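Mandelate racemase/muconate lactonizing enzyme (Jannaschia sp., PDB 4J3Z) is probably an enolase-superfamily enzyme, perhaps an isomerase, that abstracts a proton next to a substrate carboxylate. Local coordinates at residues Leu307-Trp318 with Leu331-His342. Sequence-based numbering, arbitrary orientation.
Sequences LAPHLYAGPVEW and LLMVEAIETPFH
Backbone hydrogen bonds join the two segments at Leu307 and Pro309, whose carbonyl oxygens accept from Leu332 N (2.9 Å) and Glu335 N (3.2 Å); a water donates to both Pro309 O and Glu335 O. Among the polar side chains, Glu335 reaches across with its chain extended, CG opposite the backbone N (chi1 -175°), and OE1 accepts from Leu311 N in a nearly straight bond, modelled very short at 2.5 Å. Glu335 OE1 also lies over one face of the His310 ring, 3.3 Å from His310 CD2, while OE2 forms a salt bridge with Lys166. Farther along, His342 NE2 donates in its ring plane to a lone pair of Ala313 O (3.0 Å), His342 ND1 shares a very short hydrogen bond with Thr339 OG1, and Ile337 O sits 3.4 Å above the ring centre. With an alanine in place of His342, Ala313 O would probably lose this donor and the turn before helix 315-327 its tie to Thr339. Apolar contacts complete the join: Trp318 CZ3 meets Val334 CG2 at 3.6 Å and Ala336 CB at 3.8 Å, and Leu311 CD2 packs on Ile337 CG1. Strand 306-307, helix 315-327 and strand 334-336 form a beta-alpha-beta unit that closes the modified TIM barrel of the enolase superfamily.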
ATOM      1  N   LEU D 307     -15.944 -21.289   6.848  1.00 21.81           N
ATOM      2  CA  LEU D 307     -17.390 -21.058   6.717  1.00 22.36           C
ATOM      3  C   LEU D 307     -18.200 -21.516   7.927  1.00 23.26           C
ATOM      4  O   LEU D 307     -18.017 -22.635   8.427  1.00 23.53           O
ATOM      5  CB  LEU D 307     -17.930 -21.755   5.478  1.00 22.87           C
ATOM      6  CG  LEU D 307     -19.403 -21.488   5.172  1.00 23.18           C
ATOM      7  CD1 LEU D 307     -19.523 -20.360   4.153  1.00 23.55           C
ATOM      8  CD2 LEU D 307     -20.082 -22.761   4.680  1.00 22.40           C
ATOM      9  N   ALA D 308     -19.113 -20.653   8.376  1.00 23.43           N
ATOM     10  CA  ALA D 308     -19.952 -20.946   9.539  1.00 23.91           C
ATOM     11  C   ALA D 308     -21.410 -20.558   9.284  1.00 23.23           C
ATOM     12  O   ALA D 308     -21.875 -19.523   9.784  1.00 23.09           O
ATOM     13  CB  ALA D 308     -19.413 -20.226  10.771  1.00 23.86           C
ATOM     14  N   PRO D 309     -22.149 -21.393   8.523  1.00 21.90           N
ATOM     15  CA  PRO D 309     -23.484 -20.975   8.085  1.00 22.36           C
ATOM     16  C   PRO D 309     -24.357 -20.522   9.246  1.00 23.95           C
ATOM     17  O   PRO D 309     -24.531 -21.258  10.228  1.00 24.67           O
ATOM     18  CB  PRO D 309     -24.063 -22.226   7.414  1.00 22.06           C
ATOM     19  CG  PRO D 309     -22.900 -23.097   7.114  1.00 21.55           C
ATOM     20  CD  PRO D 309     -21.834 -22.771   8.118  1.00 21.62           C
ATOM     21  N   HIS D 310     -24.869 -19.298   9.119  1.00 24.02           N
ATOM     22  CA  HIS D 310     -25.753 -18.655  10.084  1.00 23.60           C
ATOM     23  C   HIS D 310     -27.119 -19.334  10.164  1.00 24.34           C
ATOM     24  O   HIS D 310     -27.585 -19.912   9.182  1.00 24.69           O
ATOM     25  CB  HIS D 310     -25.924 -17.196   9.657  1.00 24.23           C
ATOM     26  CG  HIS D 310     -26.922 -16.430  10.465  1.00 24.60           C
ATOM     27  ND1 HIS D 310     -28.245 -16.317  10.098  1.00 24.29           N
ATOM     28  CD2 HIS D 310     -26.783 -15.721  11.609  1.00 24.58           C
ATOM     29  CE1 HIS D 310     -28.882 -15.576  10.986  1.00 24.44           C
ATOM     30  NE2 HIS D 310     -28.017 -15.197  11.909  1.00 24.86           N
ATOM     31  N   LEU D 311     -27.753 -19.277  11.339  1.00 24.92           N
ATOM     32  CA  LEU D 311     -29.152 -19.703  11.490  1.00 24.58           C
ATOM     33  C   LEU D 311     -29.903 -18.966  12.596  1.00 25.28           C
ATOM     34  O   LEU D 311     -29.711 -19.236  13.794  1.00 26.29           O
ATOM     35  CB  LEU D 311     -29.286 -21.220  11.680  1.00 24.06           C
ATOM     36  CG  LEU D 311     -30.753 -21.690  11.826  1.00 24.28           C
ATOM     37  CD1 LEU D 311     -31.531 -21.588  10.510  1.00 23.73           C
ATOM     38  CD2 LEU D 311     -30.847 -23.089  12.413  1.00 23.73           C
ATOM     39  N   TYR D 312     -30.743 -18.023  12.181  1.00 24.85           N
ATOM     40  CA  TYR D 312     -31.785 -17.482  13.035  1.00 26.12           C
ATOM     41  C   TYR D 312     -33.100 -17.515  12.264  1.00 27.47           C
ATOM     42  O   TYR D 312     -33.730 -16.484  12.022  1.00 28.97           O
ATOM     43  CB  TYR D 312     -31.463 -16.077  13.527  1.00 27.81           C
ATOM     44  CG  TYR D 312     -32.388 -15.628  14.641  1.00 30.82           C
ATOM     45  CD1 TYR D 312     -32.391 -16.282  15.874  1.00 31.63           C
ATOM     46  CD2 TYR D 312     -33.260 -14.551  14.462  1.00 32.89           C
ATOM     47  CE1 TYR D 312     -33.239 -15.884  16.893  1.00 32.90           C
ATOM     48  CE2 TYR D 312     -34.111 -14.143  15.478  1.00 33.63           C
ATOM     49  CZ  TYR D 312     -34.095 -14.815  16.689  1.00 34.10           C
ATOM     50  OH  TYR D 312     -34.936 -14.416  17.702  1.00 35.37           O
ATOM     51  N   ALA D 313     -33.492 -18.726  11.884  1.00 26.83           N
ATOM     52  CA  ALA D 313     -34.640 -18.956  11.025  1.00 27.96           C
ATOM     53  C   ALA D 313     -35.108 -20.403  11.196  1.00 26.64           C
ATOM     54  O   ALA D 313     -34.820 -21.036  12.218  1.00 26.66           O
ATOM     55  CB  ALA D 313     -34.277 -18.658   9.570  1.00 28.76           C
ATOM     56  N   GLY D 314     -35.810 -20.928  10.199  1.00 26.02           N
ATOM     57  CA  GLY D 314     -36.441 -22.244  10.317  1.00 26.73           C
ATOM     58  C   GLY D 314     -35.645 -23.472   9.908  1.00 27.18           C
ATOM     59  O   GLY D 314     -34.450 -23.387   9.620  1.00 27.23           O
ATOM     60  N   PRO D 315     -36.317 -24.635   9.866  1.00 27.53           N
ATOM     61  CA  PRO D 315     -35.650 -25.903   9.609  1.00 27.37           C
ATOM     62  C   PRO D 315     -35.305 -26.145   8.127  1.00 28.17           C
ATOM     63  O   PRO D 315     -34.567 -27.090   7.813  1.00 28.07           O
ATOM     64  CB  PRO D 315     -36.666 -26.926  10.105  1.00 26.95           C
ATOM     65  CG  PRO D 315     -37.989 -26.278   9.910  1.00 26.07           C
ATOM     66  CD  PRO D 315     -37.773 -24.800  10.062  1.00 26.87           C
ATOM     67  N   VAL D 316     -35.820 -25.304   7.231  1.00 27.57           N
ATOM     68  CA  VAL D 316     -35.457 -25.410   5.821  1.00 28.06           C
ATOM     69  C   VAL D 316     -34.083 -24.789   5.558  1.00 28.57           C
ATOM     70  O   VAL D 316     -33.195 -25.467   5.025  1.00 30.14           O
ATOM     71  CB  VAL D 316     -36.546 -24.873   4.862  1.00 28.50           C
ATOM     72  CG1 VAL D 316     -36.094 -25.031   3.421  1.00 28.44           C
ATOM     73  CG2 VAL D 316     -37.855 -25.631   5.059  1.00 28.56           C
ATOM     74  N   GLU D 317     -33.892 -23.526   5.944  1.00 26.82           N
ATOM     75  CA  GLU D 317     -32.561 -22.903   5.881  1.00 26.12           C
ATOM     76  C   GLU D 317     -31.515 -23.701   6.678  1.00 27.09           C
ATOM     77  O   GLU D 317     -30.341 -23.744   6.292  1.00 27.60           O
ATOM     78  CB  GLU D 317     -32.598 -21.447   6.361  1.00 25.27           C
ATOM     79  CG  GLU D 317     -31.299 -20.670   6.159  1.00 24.36           C
ATOM     80  CD  GLU D 317     -31.353 -19.259   6.729  1.00 24.44           C
ATOM     81  OE1 GLU D 317     -31.398 -19.118   7.967  1.00 24.61           O
ATOM     82  OE2 GLU D 317     -31.341 -18.279   5.941  1.00 24.11           O
ATOM     83  N   TRP D 318     -31.945 -24.312   7.786  1.00 26.84           N
ATOM     84  CA  TRP D 318     -31.096 -25.197   8.593  1.00 26.26           C
ATOM     85  C   TRP D 318     -30.609 -26.388   7.785  1.00 27.38           C
ATOM     86  O   TRP D 318     -29.404 -26.642   7.719  1.00 27.57           O
ATOM     87  CB  TRP D 318     -31.836 -25.665   9.853  1.00 26.70           C
ATOM     88  CG  TRP D 318     -31.291 -26.941  10.505  1.00 25.88           C
ATOM     89  CD1 TRP D 318     -31.933 -28.143  10.612  1.00 25.06           C
ATOM     90  CD2 TRP D 318     -30.009 -27.117  11.128  1.00 24.88           C
ATOM     91  NE1 TRP D 318     -31.134 -29.054  11.260  1.00 24.74           N
ATOM     92  CE2 TRP D 318     -29.950 -28.450  11.592  1.00 24.33           C
ATOM     93  CE3 TRP D 318     -28.905 -26.280  11.335  1.00 25.04           C
ATOM     94  CZ2 TRP D 318     -28.837 -28.964  12.254  1.00 24.22           C
ATOM     95  CZ3 TRP D 318     -27.797 -26.792  11.997  1.00 25.18           C
ATOM     96  CH2 TRP D 318     -27.771 -28.123  12.446  1.00 24.93           C
ATOM     97  N   LEU D 331     -15.340 -25.889   6.332  1.00 24.84           N
ATOM     98  CA  LEU D 331     -16.418 -25.711   7.301  1.00 24.72           C
ATOM     99  C   LEU D 331     -15.898 -25.731   8.736  1.00 24.50           C
ATOM    100  O   LEU D 331     -15.205 -26.663   9.138  1.00 23.93           O
ATOM    101  CB  LEU D 331     -17.486 -26.796   7.143  1.00 24.71           C
ATOM    102  CG  LEU D 331     -18.702 -26.555   8.047  1.00 24.06           C
ATOM    103  CD1 LEU D 331     -19.721 -25.660   7.350  1.00 24.06           C
ATOM    104  CD2 LEU D 331     -19.323 -27.871   8.460  1.00 23.76           C
ATOM    105  N   LEU D 332     -16.233 -24.699   9.504  1.00 25.26           N
ATOM    106  CA  LEU D 332     -15.954 -24.707  10.935  1.00 25.85           C
ATOM    107  C   LEU D 332     -17.132 -25.290  11.737  1.00 27.31           C
ATOM    108  O   LEU D 332     -16.960 -26.285  12.446  1.00 28.63           O
ATOM    109  CB  LEU D 332     -15.564 -23.317  11.424  1.00 25.50           C
ATOM    110  CG  LEU D 332     -15.309 -23.148  12.920  1.00 25.28           C
ATOM    111  CD1 LEU D 332     -14.074 -23.905  13.390  1.00 24.27           C
ATOM    112  CD2 LEU D 332     -15.207 -21.669  13.239  1.00 25.04           C
ATOM    113  N   MET D 333     -18.317 -24.685  11.619  1.00 26.69           N
ATOM    114  CA  MET D 333     -19.521 -25.180  12.311  1.00 27.17           C
ATOM    115  C   MET D 333     -20.806 -24.534  11.817  1.00 28.63           C
ATOM    116  O   MET D 333     -20.813 -23.368  11.418  1.00 28.92           O
ATOM    117  CB  MET D 333     -19.416 -24.990  13.835  1.00 28.31           C
ATOM    118  CG  MET D 333     -19.154 -23.558  14.289  1.00 28.63           C
ATOM    119  SD  MET D 333     -18.749 -23.403  16.039  1.00 28.06           S
ATOM    120  CE  MET D 333     -16.975 -23.625  16.007  1.00 28.13           C
ATOM    121  N   VAL D 334     -21.890 -25.310  11.847  1.00 29.24           N
ATOM    122  CA  VAL D 334     -23.243 -24.794  11.640  1.00 27.83           C
ATOM    123  C   VAL D 334     -23.830 -24.259  12.953  1.00 26.92           C
ATOM    124  O   VAL D 334     -23.694 -24.889  13.997  1.00 26.06           O
ATOM    125  CB  VAL D 334     -24.204 -25.876  11.088  1.00 28.07           C
ATOM    126  CG1 VAL D 334     -23.877 -26.222   9.643  1.00 27.19           C
ATOM    127  CG2 VAL D 334     -24.190 -27.127  11.962  1.00 29.51           C
ATOM    128  N   GLU D 335     -24.458 -23.084  12.886  1.00 27.33           N
ATOM    129  CA  GLU D 335     -25.285 -22.545  13.971  1.00 26.76           C
ATOM    130  C   GLU D 335     -26.570 -23.340  14.018  1.00 27.63           C
ATOM    131  O   GLU D 335     -27.181 -23.579  12.966  1.00 28.33           O
ATOM    132  CB  GLU D 335     -25.622 -21.081  13.695  1.00 25.82           C
ATOM    133  CG  GLU D 335     -26.388 -20.355  14.796  1.00 25.76           C
ATOM    134  CD  GLU D 335     -26.482 -18.854  14.544  1.00 25.86           C
ATOM    135  OE1 GLU D 335     -26.671 -18.447  13.376  1.00 25.39           O
ATOM    136  OE2 GLU D 335     -26.361 -18.072  15.511  1.00 25.25           O
ATOM    137  N   ALA D 336     -26.988 -23.758  15.211  1.00 26.95           N
ATOM    138  CA  ALA D 336     -28.217 -24.562  15.320  1.00 27.44           C
ATOM    139  C   ALA D 336     -29.255 -23.961  16.263  1.00 26.94           C
ATOM    140  O   ALA D 336     -28.902 -23.278  17.216  1.00 28.04           O
ATOM    141  CB  ALA D 336     -27.886 -25.991  15.733  1.00 27.33           C
ATOM    142  N   ILE D 337     -30.515 -24.110  15.977  1.00 26.78           N
ATOM    143  CA  ILE D 337     -31.541 -23.952  16.991  1.00 27.11           C
ATOM    144  C   ILE D 337     -32.448 -25.188  17.076  1.00 27.69           C
ATOM    145  O   ILE D 337     -33.263 -25.423  16.228  1.00 27.11           O
ATOM    146  CB  ILE D 337     -32.394 -22.711  16.797  1.00 26.67           C
ATOM    147  CG1 ILE D 337     -31.644 -21.634  16.086  1.00 25.47           C
ATOM    148  CG2 ILE D 337     -32.717 -22.148  18.127  1.00 27.42           C
ATOM    149  CD1 ILE D 337     -32.380 -20.346  15.937  1.00 24.81           C
ATOM    150  N   GLU D 338     -32.286 -25.957  18.125  1.00 27.54           N
ATOM    151  CA  GLU D 338     -32.970 -27.208  18.232  1.00 28.56           C
ATOM    152  C   GLU D 338     -34.272 -27.275  19.047  1.00 29.10           C
ATOM    153  O   GLU D 338     -34.434 -28.047  19.962  1.00 30.92           O
ATOM    154  CB  GLU D 338     -31.992 -28.252  18.634  1.00 29.51           C
ATOM    155  CG  GLU D 338     -30.830 -28.306  17.717  1.00 29.72           C
ATOM    156  CD  GLU D 338     -30.971 -29.370  16.707  1.00 30.97           C
ATOM    157  OE1 GLU D 338     -30.992 -30.532  17.070  1.00 32.99           O
ATOM    158  OE2 GLU D 338     -31.058 -29.041  15.541  1.00 28.92           O
ATOM    159  N   THR D 339     -35.228 -26.513  18.621  1.00 28.13           N
ATOM    160  CA  THR D 339     -36.523 -26.455  19.287  1.00 27.59           C
ATOM    161  C   THR D 339     -37.453 -27.570  18.805  1.00 27.99           C
ATOM    162  O   THR D 339     -37.231 -28.133  17.731  1.00 28.30           O
ATOM    163  CB  THR D 339     -37.237 -25.121  19.020  1.00 26.70           C
ATOM    164  OG1 THR D 339     -37.755 -25.118  17.679  1.00 26.91           O
ATOM    165  CG2 THR D 339     -36.290 -23.945  19.235  1.00 25.84           C
ATOM    166  N   PRO D 340     -38.500 -27.891  19.603  1.00 26.63           N
ATOM    167  CA  PRO D 340     -39.587 -28.783  19.181  1.00 25.56           C
ATOM    168  C   PRO D 340     -40.292 -28.347  17.890  1.00 26.60           C
ATOM    169  O   PRO D 340     -40.518 -29.174  16.994  1.00 27.36           O
ATOM    170  CB  PRO D 340     -40.567 -28.712  20.358  1.00 25.36           C
ATOM    171  CG  PRO D 340     -39.706 -28.415  21.542  1.00 25.41           C
ATOM    172  CD  PRO D 340     -38.602 -27.532  21.033  1.00 25.37           C
ATOM    173  N   PHE D 341     -40.653 -27.069  17.789  1.00 26.76           N
ATOM    174  CA  PHE D 341     -41.361 -26.587  16.606  1.00 26.86           C
ATOM    175  C   PHE D 341     -40.572 -26.842  15.317  1.00 26.98           C
ATOM    176  O   PHE D 341     -41.142 -27.267  14.307  1.00 27.36           O
ATOM    177  CB  PHE D 341     -41.718 -25.111  16.741  1.00 28.15           C
ATOM    178  CG  PHE D 341     -42.606 -24.600  15.637  1.00 28.73           C
ATOM    179  CD1 PHE D 341     -43.871 -25.147  15.434  1.00 29.06           C
ATOM    180  CD2 PHE D 341     -42.189 -23.563  14.819  1.00 28.25           C
ATOM    181  CE1 PHE D 341     -44.697 -24.660  14.434  1.00 28.42           C
ATOM    182  CE2 PHE D 341     -43.009 -23.078  13.811  1.00 27.81           C
ATOM    183  CZ  PHE D 341     -44.265 -23.630  13.621  1.00 27.93           C
ATOM    184  N   HIS D 342     -39.267 -26.580  15.365  1.00 26.14           N
ATOM    185  CA  HIS D 342     -38.344 -26.972  14.307  1.00 25.55           C
ATOM    186  C   HIS D 342     -38.525 -28.435  13.878  1.00 26.00           C
ATOM    187  O   HIS D 342     -38.571 -28.724  12.684  1.00 26.68           O
ATOM    188  CB  HIS D 342     -36.894 -26.731  14.748  1.00 25.53           C
ATOM    189  CG  HIS D 342     -36.448 -25.306  14.626  1.00 25.55           C
ATOM    190  ND1 HIS D 342     -36.495 -24.418  15.678  1.00 25.72           N
ATOM    191  CD2 HIS D 342     -35.935 -24.619  13.577  1.00 25.94           C
ATOM    192  CE1 HIS D 342     -36.041 -23.240  15.282  1.00 26.02           C
ATOM    193  NE2 HIS D 342     -35.690 -23.338  14.014  1.00 26.69           N
TER
HETATM  194  O   HOH W   1     -26.414 -23.117  10.401  1.00 29.44           O